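Local coordinates for protein coproheme decarboxylase (Thermus thermophilus, PDB 1VDH) that catalyses the hydrogen-peroxide-dependent decarboxylation of Fe-coproporphyrin III to heme b, the last step of coproporphyrin-dependent heme synthesis, and works as a homopentamer, at residues D20-D25 and R92-A97; D39-L44 and E241-F246; E53-E56 and S61-I64; G173-K178 and R218-S223; V200-F203 and Q209-K212. One frame throughout, in Å; residues are numbered along the deposited sequence.

Contact 1. Residues D20-D25 and R92-A97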
# COMPACT_ATOMS: atom_id res chain seq x y z
N ASP A 20 -1.28 -9.19 19.23
CA ASP A 20 -0.52 -10.04 18.34
C ASP A 20 -1.50 -10.82 17.47
O ASP A 20 -2.09 -11.81 17.92
CB ASP A 20 0.35 -11.00 19.18
CG ASP A 20 1.31 -11.84 18.34
OD1 ASP A 20 1.15 -11.95 17.11
OD2 ASP A 20 2.24 -12.41 18.94
N PHE A 21 -1.70 -10.34 16.25
CA PHE A 21 -2.60 -10.97 15.28
C PHE A 21 -1.83 -11.91 14.37
O PHE A 21 -0.82 -11.53 13.77
CB PHE A 21 -3.29 -9.91 14.41
CG PHE A 21 -4.27 -9.05 15.15
CD1 PHE A 21 -5.58 -9.47 15.33
CD2 PHE A 21 -3.88 -7.79 15.61
CE1 PHE A 21 -6.50 -8.65 15.97
CE2 PHE A 21 -4.80 -6.97 16.26
CZ PHE A 21 -6.11 -7.39 16.44
N ARG A 22 -2.35 -13.13 14.21
CA ARG A 22 -1.71 -14.12 13.36
C ARG A 22 -2.72 -14.84 12.49
O ARG A 22 -3.91 -14.90 12.82
CB ARG A 22 -0.93 -15.14 14.21
CG ARG A 22 -0.03 -14.49 15.24
CD ARG A 22 1.36 -15.07 15.22
NE ARG A 22 2.17 -14.46 16.27
CZ ARG A 22 3.43 -14.79 16.55
NH1 ARG A 22 4.04 -15.73 15.85
NH2 ARG A 22 4.05 -14.18 17.54
N LEU A 23 -2.24 -15.35 11.36
CA LEU A 23 -3.07 -16.11 10.43
C LEU A 23 -2.68 -17.58 10.55
O LEU A 23 -1.50 -17.91 10.68
CB LEU A 23 -2.83 -15.64 8.99
CG LEU A 23 -3.48 -14.32 8.58
CD1 LEU A 23 -2.88 -13.87 7.26
CD2 LEU A 23 -5.00 -14.49 8.46
N LEU A 24 -3.68 -18.45 10.51
CA LEU A 24 -3.43 -19.88 10.62
C LEU A 24 -3.27 -20.52 9.25
O LEU A 24 -4.04 -20.25 8.32
CB LEU A 24 -4.58 -20.56 11.38
CG LEU A 24 -4.54 -22.09 11.47
CD1 LEU A 24 -3.38 -22.54 12.35
CD2 LEU A 24 -5.86 -22.60 12.02
N ASP A 25 -2.23 -21.32 9.09
CA ASP A 25 -2.02 -22.03 7.84
C ASP A 25 -2.89 -23.28 7.99
O ASP A 25 -2.42 -24.32 8.46
CB ASP A 25 -0.55 -22.40 7.65
CG ASP A 25 -0.26 -23.01 6.28
OD1 ASP A 25 -1.19 -23.52 5.61
OD2 ASP A 25 0.92 -22.98 5.86
N ARG A 92 8.17 -16.17 23.07
CA ARG A 92 7.78 -17.52 23.47
C ARG A 92 6.74 -18.11 22.52
O ARG A 92 6.83 -19.28 22.15
CB ARG A 92 7.24 -17.52 24.90
CG ARG A 92 8.30 -17.41 25.98
CD ARG A 92 9.19 -18.65 26.02
NE ARG A 92 8.43 -19.87 26.31
CZ ARG A 92 7.98 -20.22 27.51
NH1 ARG A 92 8.21 -19.44 28.56
NH2 ARG A 92 7.30 -21.35 27.68
N LEU A 93 5.77 -17.30 22.12
CA LEU A 93 4.74 -17.76 21.20
C LEU A 93 5.36 -18.06 19.84
O LEU A 93 5.11 -19.11 19.24
CB LEU A 93 3.62 -16.72 21.05
CG LEU A 93 2.48 -17.05 20.08
CD1 LEU A 93 1.80 -18.37 20.46
CD2 LEU A 93 1.48 -15.91 20.08
N SER A 94 6.21 -17.15 19.37
CA SER A 94 6.86 -17.30 18.07
C SER A 94 7.77 -18.52 17.96
O SER A 94 7.91 -19.08 16.88
CB SER A 94 7.61 -16.03 17.69
OG SER A 94 6.70 -15.04 17.23
N ARG A 95 8.38 -18.94 19.07
CA ARG A 95 9.25 -20.11 19.02
C ARG A 95 8.53 -21.43 19.27
O ARG A 95 9.11 -22.50 19.12
CB ARG A 95 10.46 -19.96 19.96
CG ARG A 95 10.13 -19.87 21.42
CD ARG A 95 11.41 -19.98 22.27
NE ARG A 95 12.39 -18.95 21.94
CZ ARG A 95 12.66 -17.89 22.71
NH1 ARG A 95 12.02 -17.71 23.86
NH2 ARG A 95 13.58 -17.01 22.32
N SER A 96 7.24 -21.36 19.61
CA SER A 96 6.46 -22.56 19.86
C SER A 96 6.24 -23.35 18.57
O SER A 96 6.26 -22.78 17.48
CB SER A 96 5.10 -22.21 20.49
OG SER A 96 4.23 -21.62 19.53
N ALA A 97 6.02 -24.66 18.70
CA ALA A 97 5.78 -25.51 17.54
C ALA A 97 4.49 -25.08 16.83
O ALA A 97 4.39 -25.14 15.60
CB ALA A 97 5.68 -26.97 17.97
O HOH W 1 6.79 -17.33 14.78
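Arg22 and Ser94 join the end of strand 10-24, in the curled antiparallel sheet of the chlorite dismutase fold, to the last turn of helix 83-95. The serine hydroxyl enters at the outer end of the guanidinium and is held by both terminal nitrogens: NH2 of Arg22 donates to OG of Ser94 over 2.8 Å and NH1 of Arg22 reaches the same OG at 3.1 Å, the second bond being the more bent (136°). Both bonds lie near the guanidinium plane. Along the side edge Asp20, two residues back on the same strand, forms a side-on salt bridge with two nitrogens: NE of Arg22 meets OD1 of Asp20 at 2.8 Å, and NH2 of Arg22 meets the syn lone pair of Asp20 OD2 at 2.9 Å, almost straight at 164°. Asp20 can turn its carboxylate to this edge because its CG stands anti to the backbone N (chi1 -173°). Leu93 lies over one guanidinium face near the rim, its CD2 4.0 Å from NH2 of Arg22 and 3.8 Å from OD2 of Asp20. A water donates to the backbone O of Ser94 and accepts a weak bond from NH1 of Arg22. Leu93 also packs on Leu44 and Leu47 of helix 34-56, while Phe26 of a second subunit packs on Ser94. With a carboxylate on one edge and a hydroxyl at the end, the buried guanidinium is fixed against rotation, and its positive charge is probably offset by Asp20, which also has a long, weak ion pair with Arg104.

Contact 2. Residues D39-L44 and E241-F246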
# COMPACT_ATOMS: atom_id res chain seq x y z
N ASP A 39 1.25 -32.55 20.15
CA ASP A 39 2.47 -32.05 20.79
C ASP A 39 2.48 -30.52 20.79
O ASP A 39 2.83 -29.89 21.80
CB ASP A 39 3.72 -32.58 20.07
CG ASP A 39 3.94 -34.07 20.29
OD1 ASP A 39 3.34 -34.65 21.22
OD2 ASP A 39 4.73 -34.67 19.52
N ALA A 40 2.09 -29.92 19.67
CA ALA A 40 2.04 -28.46 19.56
C ALA A 40 1.00 -27.92 20.52
O ALA A 40 1.21 -26.91 21.19
CB ALA A 40 1.72 -28.05 18.13
N TRP A 41 -0.13 -28.62 20.61
CA TRP A 41 -1.23 -28.24 21.49
C TRP A 41 -0.81 -28.26 22.95
O TRP A 41 -1.07 -27.31 23.69
CB TRP A 41 -2.42 -29.19 21.27
CG TRP A 41 -3.55 -28.97 22.22
CD1 TRP A 41 -4.14 -29.91 23.03
CD2 TRP A 41 -4.25 -27.74 22.47
NE1 TRP A 41 -5.15 -29.34 23.76
CE2 TRP A 41 -5.24 -28.01 23.44
CE3 TRP A 41 -4.13 -26.44 21.97
CZ2 TRP A 41 -6.11 -27.03 23.91
CZ3 TRP A 41 -4.99 -25.46 22.44
CH2 TRP A 41 -5.97 -25.76 23.41
N GLU A 42 -0.15 -29.34 23.37
CA GLU A 42 0.30 -29.47 24.76
C GLU A 42 1.27 -28.35 25.13
O GLU A 42 1.16 -27.77 26.21
CB GLU A 42 0.96 -30.83 24.99
CG GLU A 42 -0.01 -32.02 24.93
CD GLU A 42 -1.14 -31.92 25.94
OE1 GLU A 42 -2.28 -32.31 25.60
OE2 GLU A 42 -0.90 -31.46 27.08
N GLU A 43 2.20 -28.05 24.23
CA GLU A 43 3.16 -26.98 24.47
C GLU A 43 2.46 -25.62 24.54
O GLU A 43 2.84 -24.77 25.35
CB GLU A 43 4.22 -26.96 23.37
CG GLU A 43 5.28 -25.90 23.56
CD GLU A 43 6.22 -25.78 22.38
OE1 GLU A 43 7.44 -25.62 22.60
OE2 GLU A 43 5.75 -25.85 21.23
N LEU A 44 1.46 -25.41 23.69
CA LEU A 44 0.73 -24.14 23.68
C LEU A 44 -0.01 -23.95 25.01
O LEU A 44 0.01 -22.85 25.58
CB LEU A 44 -0.27 -24.09 22.52
CG LEU A 44 -1.06 -22.79 22.37
CD1 LEU A 44 -0.11 -21.60 22.18
CD2 LEU A 44 -2.02 -22.90 21.20
N GLU A 241 -11.23 -24.95 25.83
CA GLU A 241 -11.99 -25.90 25.02
C GLU A 241 -12.34 -25.33 23.65
O GLU A 241 -12.31 -26.05 22.65
CB GLU A 241 -13.26 -26.35 25.74
CG GLU A 241 -13.02 -27.31 26.89
CD GLU A 241 -12.32 -28.59 26.45
OE1 GLU A 241 -11.19 -28.84 26.92
OE2 GLU A 241 -12.90 -29.34 25.63
N ALA A 242 -12.70 -24.05 23.60
CA ALA A 242 -13.05 -23.39 22.34
C ALA A 242 -11.84 -23.36 21.40
O ALA A 242 -11.98 -23.65 20.21
CB ALA A 242 -13.56 -21.97 22.60
N LEU A 243 -10.67 -23.03 21.93
CA LEU A 243 -9.45 -22.99 21.11
C LEU A 243 -9.13 -24.40 20.61
O LEU A 243 -8.75 -24.59 19.45
CB LEU A 243 -8.27 -22.43 21.91
CG LEU A 243 -6.92 -22.35 21.17
CD1 LEU A 243 -7.07 -21.57 19.86
CD2 LEU A 243 -5.88 -21.69 22.07
N ARG A 244 -9.30 -25.38 21.49
CA ARG A 244 -9.05 -26.77 21.13
C ARG A 244 -9.97 -27.20 19.98
O ARG A 244 -9.50 -27.79 19.00
CB ARG A 244 -9.26 -27.70 22.33
CG ARG A 244 -9.19 -29.18 21.97
CD ARG A 244 -8.65 -30.05 23.09
NE ARG A 244 -9.60 -30.26 24.18
CZ ARG A 244 -9.80 -31.42 24.79
NH1 ARG A 244 -9.14 -32.51 24.41
NH2 ARG A 244 -10.66 -31.50 25.79
N ALA A 245 -11.25 -26.87 20.09
CA ALA A 245 -12.24 -27.20 19.07
C ALA A 245 -11.93 -26.53 17.73
O ALA A 245 -12.06 -27.14 16.67
CB ALA A 245 -13.64 -26.81 19.53
N PHE A 246 -11.52 -25.27 17.80
CA PHE A 246 -11.16 -24.49 16.61
C PHE A 246 -10.01 -25.16 15.86
O PHE A 246 -9.99 -25.20 14.62
CB PHE A 246 -10.76 -23.07 17.03
CG PHE A 246 -10.20 -22.24 15.91
CD1 PHE A 246 -11.02 -21.79 14.88
CD2 PHE A 246 -8.84 -21.92 15.88
CE1 PHE A 246 -10.50 -21.02 13.84
CE2 PHE A 246 -8.32 -21.15 14.84
CZ PHE A 246 -9.14 -20.71 13.82
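Trp41 carries CG anti to its backbone nitrogen (chi1 174°), which points the indole from helix 34-56 toward the C-terminal helix 240-246. Arg244 has the same first torsion but bends at its second and third, bringing its aliphatic chain across the indole. There CB of Arg244 sits 3.6 Å from CZ2 of Trp41, CD of Arg244 is equally near NE1 of the indole, and the backbone CA of Arg244 lies over one ring face. Guanidinium and ring planes are only 7° apart, yet the touching is done by the methylenes; the charged end turns back along its own helix, where NH2 of Arg244 meets the syn lone pair of Glu241 OE1 at 2.9 Å. The two helices run nearly antiparallel, their short segments at 158° with axes 12.1 Å apart, and the indole bridges that distance, joining helix 240-246 to the long helix that packs on the antiparallel sheet of the chlorite dismutase fold. Leu243 meets the ring's six-membered end, CG 3.9 Å from CZ3 of Trp41, with its CD2 at the edge in the ring plane. Replacing Trp41 by an alanine would probably open a gap between the helices and leave the Arg244 methylenes and Leu243 without the ring they lie against. Leu44 and Leu243 reach toward each other tip to tip, their CD2 atoms 4.1 Å apart. Leu249 also packs on both Trp41 and Arg244.

Contact 3. Residues E53-E56 and S61-I64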
# COMPACT_ATOMS: atom_id res chain seq x y z
N GLU A 53 -1.38 -17.95 35.13
CA GLU A 53 -0.81 -17.84 36.47
C GLU A 53 -0.39 -16.40 36.77
O GLU A 53 -0.58 -15.90 37.88
CB GLU A 53 0.37 -18.80 36.63
CG GLU A 53 -0.03 -20.27 36.53
CD GLU A 53 1.15 -21.23 36.54
OE1 GLU A 53 0.91 -22.44 36.72
OE2 GLU A 53 2.31 -20.79 36.36
N LEU A 54 0.16 -15.74 35.76
CA LEU A 54 0.61 -14.36 35.87
C LEU A 54 -0.61 -13.44 36.10
O LEU A 54 -0.57 -12.50 36.89
CB LEU A 54 1.36 -14.02 34.58
CG LEU A 54 1.97 -12.67 34.22
CD1 LEU A 54 3.12 -12.91 33.26
CD2 LEU A 54 0.91 -11.80 33.58
N GLU A 55 -1.72 -13.77 35.44
CA GLU A 55 -2.95 -13.00 35.58
C GLU A 55 -3.52 -13.21 36.98
O GLU A 55 -3.97 -12.27 37.63
CB GLU A 55 -3.96 -13.44 34.52
CG GLU A 55 -5.26 -12.65 34.52
CD GLU A 55 -6.19 -13.09 33.41
OE1 GLU A 55 -6.80 -14.17 33.54
OE2 GLU A 55 -6.30 -12.37 32.40
N GLU A 56 -3.48 -14.46 37.46
CA GLU A 56 -3.98 -14.77 38.79
C GLU A 56 -3.14 -14.05 39.86
O GLU A 56 -3.65 -13.67 40.91
CB GLU A 56 -3.95 -16.29 39.03
CG GLU A 56 -4.89 -17.06 38.11
CD GLU A 56 -4.81 -18.57 38.29
OE1 GLU A 56 -5.69 -19.28 37.74
OE2 GLU A 56 -3.89 -19.06 38.98
N SER A 61 -2.62 -9.54 32.22
CA SER A 61 -3.87 -10.14 31.78
C SER A 61 -3.72 -10.57 30.32
O SER A 61 -2.81 -10.11 29.63
CB SER A 61 -5.03 -9.14 31.94
OG SER A 61 -6.29 -9.77 31.73
N TYR A 62 -4.60 -11.45 29.86
CA TYR A 62 -4.55 -11.92 28.47
C TYR A 62 -5.90 -12.39 27.94
O TYR A 62 -6.85 -12.60 28.70
CB TYR A 62 -3.54 -13.07 28.32
CG TYR A 62 -4.13 -14.42 28.68
CD1 TYR A 62 -4.52 -15.31 27.68
CD2 TYR A 62 -4.35 -14.78 30.01
CE1 TYR A 62 -5.12 -16.53 28.00
CE2 TYR A 62 -4.95 -16.00 30.34
CZ TYR A 62 -5.33 -16.86 29.32
OH TYR A 62 -5.93 -18.07 29.63
N GLY A 63 -5.93 -12.63 26.64
CA GLY A 63 -7.12 -13.12 25.98
C GLY A 63 -6.73 -13.64 24.61
O GLY A 63 -5.82 -13.11 23.97
N ILE A 64 -7.37 -14.72 24.18
CA ILE A 64 -7.11 -15.30 22.86
C ILE A 64 -8.43 -15.30 22.11
O ILE A 64 -9.45 -15.77 22.64
CB ILE A 64 -6.51 -16.72 22.94
CG1 ILE A 64 -5.14 -16.67 23.64
CG2 ILE A 64 -6.37 -17.32 21.54
CD1 ILE A 64 -4.46 -18.02 23.79
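Glu55 reaches from the last turn of helix 34-56 to the start of strand 61-67 and gives one carboxylate oxygen to two consecutive residues there. Its chain is stretched out, CG anti to the backbone N (chi1 -177°) and CD continuing the line, so that the carboxylate arrives alongside the strand. OE2 of Glu55 then accepts from Ser61 OG at 2.7 Å and from the backbone N of Tyr62 at 3.2 Å. The hydroxyl comes on the anti side of the oxygen, somewhat out of the carboxylate plane, whereas the amide arrives from above that plane. Ser61 likewise holds OG anti to its own nitrogen, which turns the hydroxyl to the acid. Tyr62 takes the crowded position, with CG between N and the carbonyl carbon (chi1 84°). This brings the ring alongside the carboxylate, the two planes 29° apart, with CD2 of Tyr62 3.9 Å from Glu55 OE2 and the side chains crossing at about a right angle. Lys138, from the long connection after strand 102-116, makes a salt bridge to the same OE2 and a cation-pi contact with Tyr62, while Val136 N donates to Ser61 OG. The carboxylate thus clasps the short connection from helix 34-56 to strand 61-67 of the sheet. Two donors and a lysine gathered on one oxygen would favour the ionised carboxylate, and the two bonds hold OE2 against the strand.

Contact 4. Residues G173-K178 and R218-S223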
# COMPACT_ATOMS: atom_id res chain seq x y z
N GLY A 173 -17.81 11.36 25.84
CA GLY A 173 -18.05 10.55 27.02
C GLY A 173 -19.54 10.38 27.29
O GLY A 173 -19.99 9.32 27.71
N GLU A 174 -20.30 11.44 27.04
CA GLU A 174 -21.75 11.43 27.24
C GLU A 174 -22.42 10.45 26.28
O GLU A 174 -23.23 9.62 26.70
CB GLU A 174 -22.33 12.82 27.02
CG GLU A 174 -21.97 13.83 28.10
CD GLU A 174 -22.42 15.25 27.78
OE1 GLU A 174 -22.09 16.17 28.56
OE2 GLU A 174 -23.12 15.45 26.75
N THR A 175 -22.06 10.54 25.01
CA THR A 175 -22.61 9.67 23.98
C THR A 175 -22.38 8.20 24.31
O THR A 175 -23.28 7.37 24.14
CB THR A 175 -22.00 9.98 22.59
OG1 THR A 175 -22.38 11.30 22.19
CG2 THR A 175 -22.49 8.99 21.54
N GLY A 176 -21.19 7.90 24.82
CA GLY A 176 -20.85 6.53 25.17
C GLY A 176 -21.38 6.02 26.50
O GLY A 176 -21.27 4.83 26.79
N ARG A 177 -21.96 6.91 27.30
CA ARG A 177 -22.50 6.52 28.61
C ARG A 177 -23.67 5.55 28.49
O ARG A 177 -23.80 4.64 29.31
CB ARG A 177 -22.89 7.76 29.43
CG ARG A 177 -23.55 7.45 30.77
CD ARG A 177 -23.38 8.60 31.78
NE ARG A 177 -23.84 9.89 31.27
CZ ARG A 177 -23.03 10.87 30.87
NH1 ARG A 177 -21.71 10.70 30.90
NH2 ARG A 177 -23.54 12.01 30.42
N LYS A 178 -24.49 5.71 27.46
CA LYS A 178 -25.63 4.82 27.27
C LYS A 178 -25.19 3.41 26.89
O LYS A 178 -25.98 2.47 26.95
CB LYS A 178 -26.60 5.37 26.21
CG LYS A 178 -26.09 5.31 24.78
CD LYS A 178 -27.17 5.70 23.77
CE LYS A 178 -27.49 7.18 23.84
NZ LYS A 178 -26.31 8.02 23.48
N ARG A 218 -19.48 8.51 15.71
CA ARG A 218 -18.95 9.24 14.56
C ARG A 218 -19.70 10.55 14.31
O ARG A 218 -19.18 11.43 13.63
CB ARG A 218 -18.93 8.35 13.31
CG ARG A 218 -17.91 8.80 12.26
CD ARG A 218 -17.35 7.63 11.47
NE ARG A 218 -16.61 6.71 12.33
CZ ARG A 218 -15.97 5.63 11.91
NH1 ARG A 218 -15.96 5.31 10.62
NH2 ARG A 218 -15.35 4.85 12.78
N PHE A 219 -20.88 10.69 14.91
CA PHE A 219 -21.66 11.92 14.77
C PHE A 219 -21.27 12.99 15.81
O PHE A 219 -21.70 14.14 15.72
CB PHE A 219 -23.16 11.64 14.80
CG PHE A 219 -23.65 10.85 13.61
CD1 PHE A 219 -23.72 9.47 13.66
CD2 PHE A 219 -24.00 11.50 12.43
CE1 PHE A 219 -24.13 8.72 12.54
CE2 PHE A 219 -24.41 10.77 11.30
CZ PHE A 219 -24.47 9.38 11.37
N ASP A 220 -20.47 12.61 16.80
CA ASP A 220 -19.99 13.57 17.81
C ASP A 220 -18.93 14.38 17.08
O ASP A 220 -18.16 13.81 16.29
CB ASP A 220 -19.34 12.85 19.00
CG ASP A 220 -20.32 12.03 19.82
OD1 ASP A 220 -21.53 12.37 19.84
OD2 ASP A 220 -19.89 11.05 20.47
N GLU A 221 -18.87 15.69 17.32
CA GLU A 221 -17.89 16.53 16.63
C GLU A 221 -16.45 16.04 16.76
O GLU A 221 -15.69 16.06 15.78
CB GLU A 221 -18.00 17.99 17.07
CG GLU A 221 -17.09 18.92 16.26
CD GLU A 221 -17.35 20.40 16.52
OE1 GLU A 221 -18.36 20.75 17.16
OE2 GLU A 221 -16.53 21.23 16.06
N VAL A 222 -16.09 15.55 17.95
CA VAL A 222 -14.73 15.06 18.18
C VAL A 222 -14.34 13.97 17.18
O VAL A 222 -13.23 13.97 16.66
CB VAL A 222 -14.54 14.57 19.64
CG1 VAL A 222 -15.46 13.38 19.94
CG2 VAL A 222 -13.08 14.21 19.88
N SER A 223 -15.27 13.06 16.88
CA SER A 223 -15.00 11.99 15.93
C SER A 223 -15.20 12.44 14.49
O SER A 223 -14.36 12.19 13.63
CB SER A 223 -15.90 10.77 16.22
OG SER A 223 -15.74 10.30 17.55
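Thr175 turns its hydroxyl and CB into the carboxylate of Asp220, the two side chains coming from opposite directions. OG1 of Thr175 lies 2.7 Å from OD1 of Asp220 and 3.0 Å from OD2, so it faces both oxygens, and CB of Thr175 is pressed to 3.2 Å from OD2. The methyl joins in, CG2 of Thr175 standing 3.5 Å from that same OD2. On the threonine, OG1 lies anti to the carbonyl carbon (chi1 -65°), a torsion that keeps the hydroxyl also within reach of Ala171 O, one turn back in helix 162-177. Carboxylate and carbonyl are thus both possible acceptors for its proton. Asp220 occupies the N-cap position of helix 221-226, but its side chain makes no capping bond; it is turned across to the neighbouring helix instead. Within residues 173-178, Lys178 NZ folds back to the backbone O of Thr175 over 3.2 Å, on a lone pair in the carbonyl plane, and also forms a salt bridge with Glu216. Pro6 of another subunit packs on Asp220, and Arg218 makes a salt bridge to Glu197 of that same subunit, which places the contact at an interface of the pentamer. His172, the predicted axial ligand of the coproheme iron, has its side chain about 4 Å from that of Asp220, and Ser223 is predicted to bind the porphyrin. Thr175 and Asp220 probably belong to the second shell on the proximal side of a histidine-ligated heme pocket.

Contact 5. Residues V200-F203 and Q209-K212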
# COMPACT_ATOMS: atom_id res chain seq x y z
N VAL A 200 -7.59 1.07 20.53
CA VAL A 200 -8.88 1.00 21.23
C VAL A 200 -9.42 -0.43 21.26
O VAL A 200 -9.53 -1.07 20.22
CB VAL A 200 -9.95 1.89 20.56
CG1 VAL A 200 -11.26 1.81 21.34
CG2 VAL A 200 -9.48 3.34 20.47
N ASP A 201 -9.73 -0.91 22.46
CA ASP A 201 -10.30 -2.24 22.65
C ASP A 201 -11.70 -2.10 23.24
O ASP A 201 -11.87 -1.48 24.29
CB ASP A 201 -9.46 -3.07 23.62
CG ASP A 201 -8.17 -3.53 23.01
OD1 ASP A 201 -8.19 -4.48 22.21
OD2 ASP A 201 -7.13 -2.93 23.35
N LEU A 202 -12.68 -2.64 22.53
CA LEU A 202 -14.06 -2.63 23.01
C LEU A 202 -14.42 -4.08 23.31
O LEU A 202 -14.03 -4.98 22.57
CB LEU A 202 -15.01 -2.07 21.93
CG LEU A 202 -14.73 -0.68 21.36
CD1 LEU A 202 -15.82 -0.30 20.36
CD2 LEU A 202 -14.65 0.35 22.47
N PHE A 203 -15.12 -4.31 24.41
CA PHE A 203 -15.52 -5.66 24.80
C PHE A 203 -17.03 -5.68 25.01
O PHE A 203 -17.59 -4.78 25.65
CB PHE A 203 -14.82 -6.07 26.10
CG PHE A 203 -13.32 -6.04 26.01
CD1 PHE A 203 -12.63 -7.06 25.37
CD2 PHE A 203 -12.60 -5.00 26.59
CE1 PHE A 203 -11.23 -7.04 25.31
CE2 PHE A 203 -11.20 -4.97 26.53
CZ PHE A 203 -10.52 -6.00 25.89
N GLN A 209 -23.14 -4.40 19.27
CA GLN A 209 -22.96 -3.25 20.15
C GLN A 209 -21.77 -2.41 19.68
O GLN A 209 -21.79 -1.19 19.80
CB GLN A 209 -22.79 -3.70 21.61
CG GLN A 209 -24.10 -4.17 22.26
CD GLN A 209 -25.07 -3.02 22.50
OE1 GLN A 209 -24.72 -2.01 23.11
NE2 GLN A 209 -26.30 -3.17 22.02
N PHE A 210 -20.75 -3.08 19.12
CA PHE A 210 -19.59 -2.37 18.58
C PHE A 210 -20.06 -1.48 17.43
O PHE A 210 -19.64 -0.32 17.31
CB PHE A 210 -18.56 -3.35 18.01
CG PHE A 210 -18.02 -4.34 19.01
CD1 PHE A 210 -17.70 -5.63 18.60
CD2 PHE A 210 -17.79 -3.97 20.33
CE1 PHE A 210 -17.15 -6.55 19.49
CE2 PHE A 210 -17.24 -4.88 21.23
CZ PHE A 210 -16.92 -6.17 20.82
N LYS A 211 -20.91 -2.04 16.57
CA LYS A 211 -21.44 -1.32 15.42
C LYS A 211 -22.26 -0.10 15.81
O LYS A 211 -22.08 0.99 15.26
CB LYS A 211 -22.29 -2.27 14.56
CG LYS A 211 -22.84 -1.63 13.29
CD LYS A 211 -23.77 -2.58 12.56
CE LYS A 211 -24.32 -1.96 11.29
NZ LYS A 211 -25.15 -0.76 11.57
N LYS A 212 -23.13 -0.27 16.81
CA LYS A 212 -23.97 0.83 17.26
C LYS A 212 -23.16 1.96 17.90
O LYS A 212 -23.35 3.13 17.55
CB LYS A 212 -25.04 0.33 18.25
CG LYS A 212 -25.74 -0.95 17.82
CD LYS A 212 -27.26 -0.84 17.80
CE LYS A 212 -27.73 0.01 16.63
NZ LYS A 212 -29.18 -0.18 16.32
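The carbonyl oxygen of Leu202 lies against the Phe210 ring, the nearest polar atom to it across strand 198-204 and helix 207-217. CE2 of Phe210 lies 3.5 Å from Leu202 O and CZ of the ring 3.6 Å from it, an oblique van der Waals approach. The neighbouring amide comes in near the ring plane, Phe203 N standing at the edge 3.9 Å from CE2 of Phe210. The CE2-CZ rim of the ring thus sits against the Leu202-Phe203 peptide. On the leucine side, CB of Leu202 is 3.7 Å from both CE2 and CD2 of the ring, with CD1 of Leu202 at 4.2 Å from CD2. Phe210 has its CG anti to the carbonyl carbon (chi1 -60°), which leans the ring from the helix toward the strand, and the two side chains slide past each other in opposite directions. An alanine in place of Phe210 would probably leave this peptide and Leu202 CB without the ring that packs on them. Cys143 of strand 141-152 also packs on the ring, as does Gly192 of a neighbouring subunit. That subunit's Glu13 and Glu113 form salt bridges with Lys211, and its Glu13 with Lys212, so the helix lies at an interface of the pentamer. Leu202 itself has its side chain about 4 Å from those of Gln185 and Tyr145, both predicted to bind coproheme. This is a strand-to-helix connection of the dimeric alpha+beta barrel fold of the chlorite dismutase family, the helix lying on the sheet that probably borders the heme pocket.

Contacts 1, 2 and 3 lie on the opposite side of the chain's centre from contact 4, with contact 5 nearer the middle. The first two touch through Glu43 and Ala97; contacts 2 and 3 share helix 34-56 and meet through Leu243 and Ile64. Contacts 4 and 5 lie about 13 Å apart between centres, near the predicted coproheme residues, and both border the same neighbouring subunit. All are buried except contact 3, which is partly so. Their chemistry varies with place: charged and hydroxyl groups bind strand to helix in contacts 1 and 3, a hydroxyl faces a carboxylate in contact 4, and contacts 2 and 5 rest on aromatic rings against apolar chains and backbone.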